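Local atomic coordinates of histidine--tRNA ligase (PDB entry 1QE0), a protein that catalyses the ATP-dependent attachment of L-histidine to its cognate tRNA, releasing AMP and diphosphate, and works as a homodimeric class II aminoacyl-tRNA synthetase. Residues Ile42-Asp47 and Val85-Ile90; Tyr65-Lys68 and Ser74-Leu77; Ser138-Val143 and Thr263-Glu268; Ile163-Asp168 and Ala233-Val238. All coordinates share one frame; numbering follows the deposited sequence.

Contact 1: Ile42-Asp47 and Val85-Ile90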
loop_
_atom_site.group_PDB
_atom_site.type_symbol
_atom_site.label_atom_id
_atom_site.label_comp_id
_atom_site.label_asym_id
_atom_site.label_seq_id
_atom_site.Cartn_x
_atom_site.Cartn_y
_atom_site.Cartn_z
ATOM N N ILE A 42 -9.709 -9.854 1.360
ATOM C CA ILE A 42 -9.049 -10.631 0.324
ATOM C C ILE A 42 -10.055 -11.513 -0.401
ATOM O O ILE A 42 -9.859 -11.877 -1.543
ATOM C CB ILE A 42 -7.897 -11.475 0.908
ATOM C CG1 ILE A 42 -6.720 -10.563 1.251
ATOM C CG2 ILE A 42 -7.453 -12.549 -0.070
ATOM C CD1 ILE A 42 -5.943 -10.087 0.043
ATOM N N PHE A 43 -11.122 -11.891 0.279
ATOM C CA PHE A 43 -12.131 -12.704 -0.357
ATOM C C PHE A 43 -13.484 -12.058 -0.210
ATOM O O PHE A 43 -13.722 -11.235 0.668
ATOM C CB PHE A 43 -12.141 -14.164 0.154
ATOM C CG PHE A 43 -12.252 -14.308 1.647
ATOM C CD1 PHE A 43 -11.132 -14.609 2.406
ATOM C CD2 PHE A 43 -13.471 -14.124 2.290
ATOM C CE1 PHE A 43 -11.233 -14.718 3.789
ATOM C CE2 PHE A 43 -13.588 -14.227 3.658
ATOM C CZ PHE A 43 -12.479 -14.523 4.416
ATOM N N GLU A 44 -14.353 -12.412 -1.135
ATOM C CA GLU A 44 -15.705 -11.915 -1.178
ATOM C C GLU A 44 -16.606 -13.122 -1.397
ATOM O O GLU A 44 -16.117 -14.240 -1.640
ATOM C CB GLU A 44 -15.853 -10.969 -2.364
ATOM C CG GLU A 44 -15.106 -9.690 -2.233
ATOM C CD GLU A 44 -15.769 -8.722 -1.291
ATOM O OE1 GLU A 44 -16.947 -8.923 -0.882
ATOM O OE2 GLU A 44 -15.099 -7.731 -0.978
ATOM N N SER A 45 -17.914 -12.901 -1.278
ATOM C CA SER A 45 -18.855 -13.965 -1.511
ATOM C C SER A 45 -18.668 -14.337 -2.966
ATOM O O SER A 45 -18.619 -13.468 -3.833
ATOM C CB SER A 45 -20.280 -13.485 -1.292
ATOM O OG SER A 45 -21.184 -14.368 -1.946
ATOM N N THR A 46 -18.560 -15.624 -3.233
ATOM C CA THR A 46 -18.390 -16.087 -4.587
ATOM C C THR A 46 -19.423 -15.422 -5.471
ATOM O O THR A 46 -19.129 -15.019 -6.590
ATOM C CB THR A 46 -18.572 -17.605 -4.669
ATOM O OG1 THR A 46 -17.601 -18.242 -3.823
ATOM C CG2 THR A 46 -18.387 -18.085 -6.100
ATOM N N ASP A 47 -20.613 -15.232 -4.927
ATOM C CA ASP A 47 -21.709 -14.621 -5.659
ATOM C C ASP A 47 -21.482 -13.198 -6.182
ATOM O O ASP A 47 -22.301 -12.695 -6.938
ATOM C CB ASP A 47 -22.999 -14.719 -4.830
ATOM C CG ASP A 47 -23.505 -16.166 -4.689
ATOM O OD1 ASP A 47 -24.701 -16.394 -4.965
ATOM O OD2 ASP A 47 -22.723 -17.075 -4.308
ATOM N N VAL A 85 -15.114 -2.895 -4.860
ATOM C CA VAL A 85 -15.312 -1.482 -4.571
ATOM C C VAL A 85 -16.817 -1.227 -4.744
ATOM O O VAL A 85 -17.424 -0.554 -3.929
ATOM C CB VAL A 85 -14.477 -0.549 -5.489
ATOM C CG1 VAL A 85 -14.925 0.906 -5.329
ATOM C CG2 VAL A 85 -13.024 -0.623 -5.109
ATOM N N VAL A 86 -17.437 -1.830 -5.754
ATOM C CA VAL A 86 -18.874 -1.651 -5.975
ATOM C C VAL A 86 -19.694 -2.299 -4.853
ATOM O O VAL A 86 -20.666 -1.723 -4.354
ATOM C CB VAL A 86 -19.299 -2.182 -7.369
ATOM C CG1 VAL A 86 -20.802 -2.356 -7.472
ATOM C CG2 VAL A 86 -18.786 -1.228 -8.432
ATOM N N ARG A 87 -19.284 -3.480 -4.416
ATOM C CA ARG A 87 -19.995 -4.169 -3.346
ATOM C C ARG A 87 -19.926 -3.339 -2.053
ATOM O O ARG A 87 -20.876 -3.312 -1.270
ATOM C CB ARG A 87 -19.426 -5.576 -3.142
ATOM C CG ARG A 87 -20.250 -6.419 -2.218
ATOM C CD ARG A 87 -19.473 -6.788 -0.981
ATOM N NE ARG A 87 -19.199 -5.647 -0.114
ATOM C CZ ARG A 87 -18.016 -5.425 0.457
ATOM N NH1 ARG A 87 -17.010 -6.267 0.249
ATOM N NH2 ARG A 87 -17.833 -4.382 1.253
ATOM N N SER A 88 -18.816 -2.638 -1.841
ATOM C CA SER A 88 -18.683 -1.801 -0.658
ATOM C C SER A 88 -19.494 -0.517 -0.802
ATOM O O SER A 88 -20.068 -0.024 0.169
ATOM C CB SER A 88 -17.226 -1.451 -0.409
ATOM O OG SER A 88 -17.134 -0.696 0.788
ATOM N N TYR A 89 -19.448 0.062 -1.999
ATOM C CA TYR A 89 -20.159 1.286 -2.338
ATOM C C TYR A 89 -21.645 1.048 -2.097
ATOM O O TYR A 89 -22.334 1.869 -1.487
ATOM C CB TYR A 89 -19.875 1.645 -3.809
ATOM C CG TYR A 89 -20.703 2.755 -4.397
ATOM C CD1 TYR A 89 -20.160 4.011 -4.617
ATOM C CD2 TYR A 89 -22.031 2.544 -4.762
ATOM C CE1 TYR A 89 -20.904 5.023 -5.176
ATOM C CE2 TYR A 89 -22.798 3.569 -5.333
ATOM C CZ TYR A 89 -22.221 4.799 -5.529
ATOM O OH TYR A 89 -22.968 5.825 -6.048
ATOM N N ILE A 90 -22.141 -0.089 -2.552
ATOM C CA ILE A 90 -23.553 -0.406 -2.357
ATOM C C ILE A 90 -23.874 -0.643 -0.869
ATOM O O ILE A 90 -24.689 0.072 -0.262
ATOM C CB ILE A 90 -23.981 -1.626 -3.207
ATOM C CG1 ILE A 90 -23.956 -1.264 -4.707
ATOM C CG2 ILE A 90 -25.365 -2.078 -2.791
ATOM C CD1 ILE A 90 -23.828 -2.441 -5.666
#

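Contact 2: Tyr65-Lys68 and Ser74-Leu77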
loop_
_atom_site.group_PDB
_atom_site.type_symbol
_atom_site.label_atom_id
_atom_site.label_comp_id
_atom_site.label_asym_id
_atom_site.label_seq_id
_atom_site.Cartn_x
_atom_site.Cartn_y
_atom_site.Cartn_z
ATOM N N TYR A 65 -10.203 -18.770 -7.037
ATOM C CA TYR A 65 -10.035 -19.628 -5.885
ATOM C C TYR A 65 -11.291 -19.570 -5.084
ATOM O O TYR A 65 -11.482 -18.647 -4.286
ATOM C CB TYR A 65 -8.885 -19.145 -5.014
ATOM C CG TYR A 65 -7.552 -19.305 -5.655
ATOM C CD1 TYR A 65 -7.157 -18.465 -6.695
ATOM C CD2 TYR A 65 -6.668 -20.278 -5.205
ATOM C CE1 TYR A 65 -5.903 -18.589 -7.267
ATOM C CE2 TYR A 65 -5.410 -20.410 -5.769
ATOM C CZ TYR A 65 -5.034 -19.561 -6.790
ATOM O OH TYR A 65 -3.775 -19.666 -7.304
ATOM N N THR A 66 -12.167 -20.532 -5.313
ATOM C CA THR A 66 -13.412 -20.586 -4.573
ATOM C C THR A 66 -13.318 -21.750 -3.604
ATOM O O THR A 66 -12.642 -22.728 -3.871
ATOM C CB THR A 66 -14.629 -20.806 -5.494
ATOM O OG1 THR A 66 -14.609 -19.858 -6.566
ATOM C CG2 THR A 66 -15.932 -20.654 -4.694
ATOM N N PHE A 67 -13.898 -21.581 -2.430
ATOM C CA PHE A 67 -13.943 -22.636 -1.437
ATOM C C PHE A 67 -15.116 -22.412 -0.460
ATOM O O PHE A 67 -15.349 -21.305 0.021
ATOM C CB PHE A 67 -12.592 -22.869 -0.742
ATOM C CG PHE A 67 -11.974 -21.647 -0.182
ATOM C CD1 PHE A 67 -11.974 -21.428 1.177
ATOM C CD2 PHE A 67 -11.427 -20.692 -1.012
ATOM C CE1 PHE A 67 -11.448 -20.271 1.721
ATOM C CE2 PHE A 67 -10.893 -19.527 -0.484
ATOM C CZ PHE A 67 -10.908 -19.316 0.891
ATOM N N LYS A 68 -15.946 -23.451 -0.337
ATOM C CA LYS A 68 -17.137 -23.452 0.500
ATOM C C LYS A 68 -16.751 -23.435 1.948
ATOM O O LYS A 68 -17.121 -24.321 2.717
ATOM C CB LYS A 68 -18.000 -24.680 0.217
ATOM C CG LYS A 68 -19.208 -24.380 -0.621
ATOM C CD LYS A 68 -18.991 -24.664 -2.098
ATOM C CE LYS A 68 -19.185 -26.105 -2.460
ATOM N NZ LYS A 68 -20.473 -26.492 -1.902
ATOM N N SER A 74 -19.896 -20.213 0.194
ATOM C CA SER A 74 -18.887 -20.137 -0.824
ATOM C C SER A 74 -18.274 -18.752 -0.847
ATOM O O SER A 74 -18.990 -17.740 -0.945
ATOM C CB SER A 74 -19.444 -20.499 -2.179
ATOM O OG SER A 74 -18.371 -20.778 -3.063
ATOM N N ILE A 75 -16.952 -18.708 -0.679
ATOM C CA ILE A 75 -16.204 -17.454 -0.717
ATOM C C ILE A 75 -15.202 -17.545 -1.872
ATOM O O ILE A 75 -14.939 -18.633 -2.389
ATOM C CB ILE A 75 -15.439 -17.152 0.609
ATOM C CG1 ILE A 75 -14.411 -18.240 0.893
ATOM C CG2 ILE A 75 -16.410 -16.952 1.761
ATOM C CD1 ILE A 75 -13.873 -18.201 2.288
ATOM N N THR A 76 -14.620 -16.415 -2.251
ATOM C CA THR A 76 -13.683 -16.440 -3.333
ATOM C C THR A 76 -12.624 -15.385 -3.229
ATOM O O THR A 76 -12.884 -14.250 -2.839
ATOM C CB THR A 76 -14.430 -16.353 -4.638
ATOM O OG1 THR A 76 -14.978 -17.646 -4.900
ATOM C CG2 THR A 76 -13.546 -15.890 -5.784
ATOM N N LEU A 77 -11.394 -15.806 -3.446
ATOM C CA LEU A 77 -10.296 -14.880 -3.418
ATOM C C LEU A 77 -10.584 -13.981 -4.621
ATOM O O LEU A 77 -10.781 -14.480 -5.730
ATOM C CB LEU A 77 -8.972 -15.639 -3.569
ATOM C CG LEU A 77 -8.177 -16.022 -2.308
ATOM C CD1 LEU A 77 -9.066 -16.472 -1.202
ATOM C CD2 LEU A 77 -7.146 -17.095 -2.644
#

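Contact 3: Ser138-Val143 and Thr263-Glu268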
loop_
_atom_site.group_PDB
_atom_site.type_symbol
_atom_site.label_atom_id
_atom_site.label_comp_id
_atom_site.label_asym_id
_atom_site.label_seq_id
_atom_site.Cartn_x
_atom_site.Cartn_y
_atom_site.Cartn_z
ATOM N N SER A 138 -15.346 16.203 -18.236
ATOM C CA SER A 138 -14.275 16.723 -17.421
ATOM C C SER A 138 -13.783 15.697 -16.422
ATOM O O SER A 138 -12.641 15.781 -15.993
ATOM C CB SER A 138 -14.713 17.980 -16.703
ATOM O OG SER A 138 -15.823 17.688 -15.882
ATOM N N VAL A 139 -14.624 14.736 -16.042
ATOM C CA VAL A 139 -14.205 13.687 -15.084
ATOM C C VAL A 139 -13.278 12.711 -15.794
ATOM O O VAL A 139 -12.234 12.323 -15.273
ATOM C CB VAL A 139 -15.381 12.858 -14.533
ATOM C CG1 VAL A 139 -14.865 11.908 -13.475
ATOM C CG2 VAL A 139 -16.427 13.757 -13.946
ATOM N N ASP A 140 -13.714 12.300 -16.979
ATOM C CA ASP A 140 -12.970 11.410 -17.842
ATOM C C ASP A 140 -11.598 12.007 -18.038
ATOM O O ASP A 140 -10.589 11.345 -17.791
ATOM C CB ASP A 140 -13.657 11.323 -19.200
ATOM C CG ASP A 140 -14.863 10.438 -19.179
ATOM O OD1 ASP A 140 -14.990 9.627 -20.107
ATOM O OD2 ASP A 140 -15.673 10.531 -18.240
ATOM N N ALA A 141 -11.552 13.265 -18.466
ATOM C CA ALA A 141 -10.273 13.928 -18.671
ATOM C C ALA A 141 -9.421 13.823 -17.400
ATOM O O ALA A 141 -8.244 13.478 -17.485
ATOM C CB ALA A 141 -10.458 15.381 -19.082
ATOM N N GLU A 142 -10.025 14.029 -16.228
ATOM C CA GLU A 142 -9.268 13.944 -14.972
ATOM C C GLU A 142 -8.628 12.578 -14.762
ATOM O O GLU A 142 -7.471 12.512 -14.298
ATOM C CB GLU A 142 -10.135 14.253 -13.758
ATOM C CG GLU A 142 -9.407 14.064 -12.446
ATOM C CD GLU A 142 -10.339 14.140 -11.263
ATOM O OE1 GLU A 142 -10.848 13.070 -10.859
ATOM O OE2 GLU A 142 -10.559 15.258 -10.741
ATOM N N VAL A 143 -9.361 11.499 -15.087
ATOM C CA VAL A 143 -8.779 10.193 -14.911
ATOM C C VAL A 143 -7.761 9.881 -15.970
ATOM O O VAL A 143 -6.820 9.139 -15.693
ATOM C CB VAL A 143 -9.772 9.046 -14.771
ATOM C CG1 VAL A 143 -11.069 9.497 -14.124
ATOM C CG2 VAL A 143 -9.950 8.328 -16.043
ATOM N N THR A 263 -19.629 2.046 -21.145
ATOM C CA THR A 263 -20.035 3.151 -21.984
ATOM C C THR A 263 -18.868 4.075 -22.271
ATOM O O THR A 263 -17.758 3.884 -21.766
ATOM C CB THR A 263 -21.158 3.988 -21.302
ATOM O OG1 THR A 263 -22.080 3.128 -20.628
ATOM C CG2 THR A 263 -21.935 4.775 -22.314
ATOM N N HIS A 264 -19.149 5.052 -23.124
ATOM C CA HIS A 264 -18.221 6.088 -23.546
ATOM C C HIS A 264 -16.730 5.804 -23.613
ATOM O O HIS A 264 -16.302 4.868 -24.309
ATOM C CB HIS A 264 -18.484 7.332 -22.738
ATOM C CG HIS A 264 -19.781 7.961 -23.030
ATOM N ND1 HIS A 264 -20.899 7.761 -22.249
ATOM C CD2 HIS A 264 -20.165 8.838 -23.997
ATOM C CE1 HIS A 264 -21.910 8.492 -22.710
ATOM N NE2 HIS A 264 -21.463 9.145 -23.766
ATOM N N THR A 265 -15.939 6.619 -22.907
ATOM C CA THR A 265 -14.497 6.482 -22.940
ATOM C C THR A 265 -13.888 5.156 -22.574
ATOM O O THR A 265 -14.248 4.548 -21.568
ATOM C CB THR A 265 -13.854 7.562 -22.161
ATOM O OG1 THR A 265 -14.339 8.783 -22.699
ATOM C CG2 THR A 265 -12.340 7.528 -22.329
ATOM N N ALA A 266 -12.994 4.699 -23.438
ATOM C CA ALA A 266 -12.290 3.449 -23.251
ATOM C C ALA A 266 -10.872 3.849 -23.596
ATOM O O ALA A 266 -10.673 4.690 -24.466
ATOM C CB ALA A 266 -12.802 2.408 -24.204
ATOM N N PHE A 267 -9.905 3.368 -22.821
ATOM C CA PHE A 267 -8.529 3.712 -23.078
ATOM C C PHE A 267 -7.569 2.634 -22.621
ATOM O O PHE A 267 -7.949 1.702 -21.902
ATOM C CB PHE A 267 -8.170 5.067 -22.465
ATOM C CG PHE A 267 -7.992 5.033 -20.983
ATOM C CD1 PHE A 267 -9.094 5.130 -20.136
ATOM C CD2 PHE A 267 -6.718 4.842 -20.428
ATOM C CE1 PHE A 267 -8.940 5.034 -18.757
ATOM C CE2 PHE A 267 -6.547 4.743 -19.041
ATOM C CZ PHE A 267 -7.660 4.837 -18.211
ATOM N N GLU A 268 -6.320 2.783 -23.058
ATOM C CA GLU A 268 -5.256 1.865 -22.748
ATOM C C GLU A 268 -4.010 2.695 -22.858
ATOM O O GLU A 268 -3.918 3.513 -23.771
ATOM C CB GLU A 268 -5.239 0.776 -23.780
ATOM C CG GLU A 268 -5.432 -0.544 -23.138
ATOM C CD GLU A 268 -5.541 -1.675 -24.125
ATOM O OE1 GLU A 268 -6.397 -2.559 -23.888
ATOM O OE2 GLU A 268 -4.772 -1.692 -25.119
#

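Contact 4: Ile163-Asp168 and Ala233-Val238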
loop_
_atom_site.group_PDB
_atom_site.type_symbol
_atom_site.label_atom_id
_atom_site.label_comp_id
_atom_site.label_asym_id
_atom_site.label_seq_id
_atom_site.Cartn_x
_atom_site.Cartn_y
_atom_site.Cartn_z
ATOM N N ILE A 163 -7.316 5.827 -26.914
ATOM C CA ILE A 163 -8.712 5.966 -26.481
ATOM C C ILE A 163 -9.705 5.623 -27.590
ATOM O O ILE A 163 -9.339 5.511 -28.746
ATOM C CB ILE A 163 -9.008 7.399 -26.033
ATOM C CG1 ILE A 163 -8.900 8.333 -27.213
ATOM C CG2 ILE A 163 -8.009 7.861 -24.981
ATOM C CD1 ILE A 163 -9.218 9.760 -26.849
ATOM N N ASN A 164 -10.964 5.466 -27.215
ATOM C CA ASN A 164 -12.052 5.150 -28.123
ATOM C C ASN A 164 -13.355 5.375 -27.337
ATOM O O ASN A 164 -13.349 5.590 -26.122
ATOM C CB ASN A 164 -11.982 3.684 -28.614
ATOM C CG ASN A 164 -13.109 3.343 -29.626
ATOM O OD1 ASN A 164 -13.664 2.227 -29.674
ATOM N ND2 ASN A 164 -13.471 4.342 -30.413
ATOM N N SER A 165 -14.477 5.348 -28.035
ATOM C CA SER A 165 -15.745 5.528 -27.390
ATOM C C SER A 165 -16.715 4.555 -27.968
ATOM O O SER A 165 -16.813 4.430 -29.174
ATOM C CB SER A 165 -16.277 6.904 -27.653
ATOM O OG SER A 165 -17.581 6.990 -27.103
ATOM N N VAL A 166 -17.473 3.908 -27.107
ATOM C CA VAL A 166 -18.461 2.960 -27.548
ATOM C C VAL A 166 -19.855 3.559 -27.341
ATOM O O VAL A 166 -20.844 2.843 -27.185
ATOM C CB VAL A 166 -18.267 1.622 -26.814
ATOM C CG1 VAL A 166 -17.062 0.881 -27.406
ATOM C CG2 VAL A 166 -18.002 1.878 -25.347
ATOM N N GLY A 167 -19.913 4.887 -27.331
ATOM C CA GLY A 167 -21.169 5.594 -27.164
ATOM C C GLY A 167 -21.956 5.249 -25.922
ATOM O O GLY A 167 -21.471 4.560 -25.060
ATOM N N ASP A 168 -23.175 5.756 -25.832
ATOM C CA ASP A 168 -24.058 5.521 -24.688
ATOM C C ASP A 168 -24.854 4.242 -24.827
ATOM O O ASP A 168 -24.568 3.420 -25.695
ATOM C CB ASP A 168 -25.035 6.700 -24.521
ATOM C CG ASP A 168 -25.946 6.903 -25.739
ATOM O OD1 ASP A 168 -25.728 6.250 -26.774
ATOM O OD2 ASP A 168 -26.880 7.734 -25.675
ATOM N N ALA A 233 -20.441 13.904 -28.919
ATOM C CA ALA A 233 -20.014 15.193 -28.382
ATOM C C ALA A 233 -19.346 15.000 -27.047
ATOM O O ALA A 233 -18.562 15.844 -26.621
ATOM C CB ALA A 233 -21.166 16.115 -28.241
ATOM N N TYR A 234 -19.710 13.932 -26.343
ATOM C CA TYR A 234 -19.068 13.638 -25.065
ATOM C C TYR A 234 -17.621 13.320 -25.447
ATOM O O TYR A 234 -16.680 13.970 -24.976
ATOM C CB TYR A 234 -19.718 12.422 -24.407
ATOM C CG TYR A 234 -19.271 12.138 -22.990
ATOM C CD1 TYR A 234 -17.916 12.043 -22.648
ATOM C CD2 TYR A 234 -20.202 11.945 -21.997
ATOM C CE1 TYR A 234 -17.524 11.763 -21.350
ATOM C CE2 TYR A 234 -19.812 11.672 -20.699
ATOM C CZ TYR A 234 -18.484 11.586 -20.380
ATOM O OH TYR A 234 -18.157 11.367 -19.065
ATOM N N TYR A 235 -17.478 12.378 -26.380
ATOM C CA TYR A 235 -16.190 11.941 -26.869
ATOM C C TYR A 235 -15.399 13.108 -27.410
ATOM O O TYR A 235 -14.190 13.205 -27.170
ATOM C CB TYR A 235 -16.354 10.866 -27.944
ATOM C CG TYR A 235 -15.037 10.348 -28.508
ATOM C CD1 TYR A 235 -14.855 10.199 -29.882
ATOM C CD2 TYR A 235 -13.972 9.996 -27.664
ATOM C CE1 TYR A 235 -13.665 9.713 -30.402
ATOM C CE2 TYR A 235 -12.779 9.504 -28.183
ATOM C CZ TYR A 235 -12.643 9.361 -29.543
ATOM O OH TYR A 235 -11.503 8.785 -30.029
ATOM N N GLU A 236 -16.059 13.997 -28.142
ATOM C CA GLU A 236 -15.335 15.141 -28.680
ATOM C C GLU A 236 -14.893 16.059 -27.557
ATOM O O GLU A 236 -13.899 16.749 -27.700
ATOM C CB GLU A 236 -16.139 15.955 -29.707
ATOM C CG GLU A 236 -16.700 15.224 -30.938
ATOM C CD GLU A 236 -15.712 14.364 -31.733
ATOM O OE1 GLU A 236 -15.984 13.136 -31.876
ATOM O OE2 GLU A 236 -14.706 14.920 -32.253
ATOM N N GLN A 237 -15.648 16.110 -26.461
ATOM C CA GLN A 237 -15.273 16.949 -25.326
ATOM C C GLN A 237 -14.093 16.330 -24.592
ATOM O O GLN A 237 -13.155 17.044 -24.219
ATOM C CB GLN A 237 -16.435 17.138 -24.367
ATOM C CG GLN A 237 -16.136 18.161 -23.280
ATOM C CD GLN A 237 -15.561 19.445 -23.853
ATOM O OE1 GLN A 237 -14.528 19.939 -23.403
ATOM N NE2 GLN A 237 -16.218 19.977 -24.875
ATOM N N VAL A 238 -14.140 15.008 -24.379
ATOM C CA VAL A 238 -13.034 14.301 -23.735
ATOM C C VAL A 238 -11.748 14.644 -24.500
ATOM O O VAL A 238 -10.805 15.188 -23.919
ATOM C CB VAL A 238 -13.262 12.787 -23.730
ATOM C CG1 VAL A 238 -12.020 12.058 -23.245
ATOM C CG2 VAL A 238 -14.466 12.464 -22.839
#

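Contact 1: Ile42-Asp47 and Val85-Ile90
Glu44 reaches from strand 43-45 to Arg87 on helix 82-91, and this salt bridge is the only direct touch between the two segments. Both carboxylate oxygens close on the same nitrogen: OE2 of Glu44 lies 2.7 Å from NH1 of Arg87, while NH1 also donates to OE1 at 2.9 Å with an N-H...O angle of 156°. OE1 takes this bond on its syn side, the side of the other oxygen, and sits close to the guanidinium plane. The two flat groups are turned 38° against each other, so the carboxylate meets the edge of the guanidinium without being coplanar with it. Arg87 leaves the helix with CG anti to the backbone N (chi1 -171°) and then bends twice, which brings NH1 round to the carboxylate. The backbones stay well apart, Glu44 CA and Arg87 CA being 9.1 Å from each other, and only 89 Å² is buried. On the looser, more exposed side, Ser45 caps a weakly bonded helical turn by accepting a weak bond from Asp47 N. Arg87 NH2 forms a salt bridge with Asp10 of the second subunit, and Ser88 OG a hydrogen bond with it. Strand 43-45 borders strand 75-77, while Val85 of helix 82-91 packs on strand 102-111.

Contact 2: Tyr65-Lys68 and Ser74-Leu77
Phe67 and Ile75 face each other as a hydrogen-bonded pair of two antiparallel strands, 65-67 and 75-77, whose axes approach to 4.8 Å. Phe67 N donates to Ile75 O, and Ile75 N returns a nearly straight bond to Phe67 O (3.1 Å, 174°). Farther along, Leu77 N bonds to Tyr65 O. Leu77 can be followed outward from the backbone. Its CB packs on CB of Tyr65 at 3.8 Å, and CG continues past the same carbon. There the branches part: CD2 stays on Tyr65, 3.6 Å from its CB and slanting onto the start of the ring, while CD1 turns to the edge of the Phe67 ring, 3.6 Å from CE2 and near the ring plane. A face of that ring is taken by Ile75, whose CG1 makes a CH-pi contact 3.8 Å from the centroid, and the ring also stacks with Phe67 of the second subunit. Phe67 and Ile75 both set chi1 near +60°, which tips the ring and the CG1 branch together. On the other face of the sheet, the hydroxyl of Thr66 donates to Thr76 OG1 (2.8 Å), which in turn donates to Ile75 O. That carbonyl is thus gripped twice, by Phe67 N and Thr76 OG1 from opposite faces of its plane. Thr46 OG1 joins this polar side, bonding to Ser74 OG and Thr76 OG1. Strand 75-77 is the middle of a three-stranded antiparallel sheet, between 43-45 and 65-67, and helix 69-72 lies in the connection between the two strands paired here.

Contact 3: Ser138-Val143 and Thr263-Glu268
The carboxylate of Asp140 and the ring of Phe267 are the flat groups here, one polar and one apolar. Asp140 OD1 accepts a hydrogen bond from Thr265 OG1 at 2.8 Å, and the donor lies almost on the extension of the CG-OD1 bond. The other oxygen, OD2, is held by a salt bridge from Arg288 and a hydrogen bond with the Tyr234 hydroxyl, so the buried carboxylate is fixed at both oxygens and its negative charge is probably balanced by the arginine. The Phe267 ring is approached obliquely by Val143 CG2, which comes no nearer than 4.4 Å to CE1, a light contact; Phe306 also packs on this phenylalanine. The threonine hydroxyl stands beside its own backbone N (chi1 -55°), the position that lets it face the acid while CG2 takes the place anti to N. The buried area is modest, 129 Å², and the closest CA atoms, of Asp140 and Thr265, are 7.3 Å apart. Just before Thr265 the chain turns a corner at His264, whose ring stacks on that of Tyr234. Helix 137-153 thus lies against strand 265-272, with Ile304 of strand 302-309 touching both Asp140 and Val143 and Val238 of helix 231-245 touching Asp140 and Thr265.

Contact 4: Ile163-Asp168 and Ala233-Val238
A helix packed antiparallel on a strand forms this part of the catalytic domain, with the ring of Tyr235 wedged against Ile163 and Ser165. Ser165 CB sits over one face of the ring, 3.7 Å above its plane and displaced toward the rim, a CH-pi contact 4.1 Å from the centroid. Nearer the far end, Ile163 CD1 comes obliquely to CE2 of Tyr235 at 3.8 Å, and its CG1 lies 3.9 Å from the Tyr235 hydroxyl oxygen. Tyr235 extends from the helix with CG anti to the backbone N (chi1 -180°), which carries the ring along the strand from one residue to the other. The axes of strand 163-165 and helix 233-238 run at 161°, nearly antiparallel, and the chain goes on from the helix to strand 250-251, which pairs in parallel with 159-165; the connection fits a beta-alpha-beta crossover with a long excursion ahead of the helix. Tyr235 OH is hydrogen-bonded to Glu251 on that second strand, which anchors the polar tip of a mostly apolar contact. Ser165 OG accepts from Gly167 N at 3.1 Å (159°), an ST turn where the strand ends. Asp168 OD1 then caps the following helix at Ser171 N.

How the contacts relate
All four contacts rest mainly on buried residues, though contact 2 also includes the exposed Lys68. They fall into two groups. Contacts 1 and 2 share the small three-stranded sheet at the dimer interface and touch through the Glu44 O to Thr76 N bond; contact 2 is nested in the loop closed by contact 1. Contacts 3 and 4, with centres about 8 Å apart, share the large mixed sheet through neighbouring strands 159-165 and 265-272. Contact 1 is a single salt bridge between its segments; contact 2, with 442 Å² buried, combines backbone bonds with aromatic and aliphatic packing. Contact 3 relies on a buried acid and contact 4 on a ring; Tyr234 bonded to Asp140 links them.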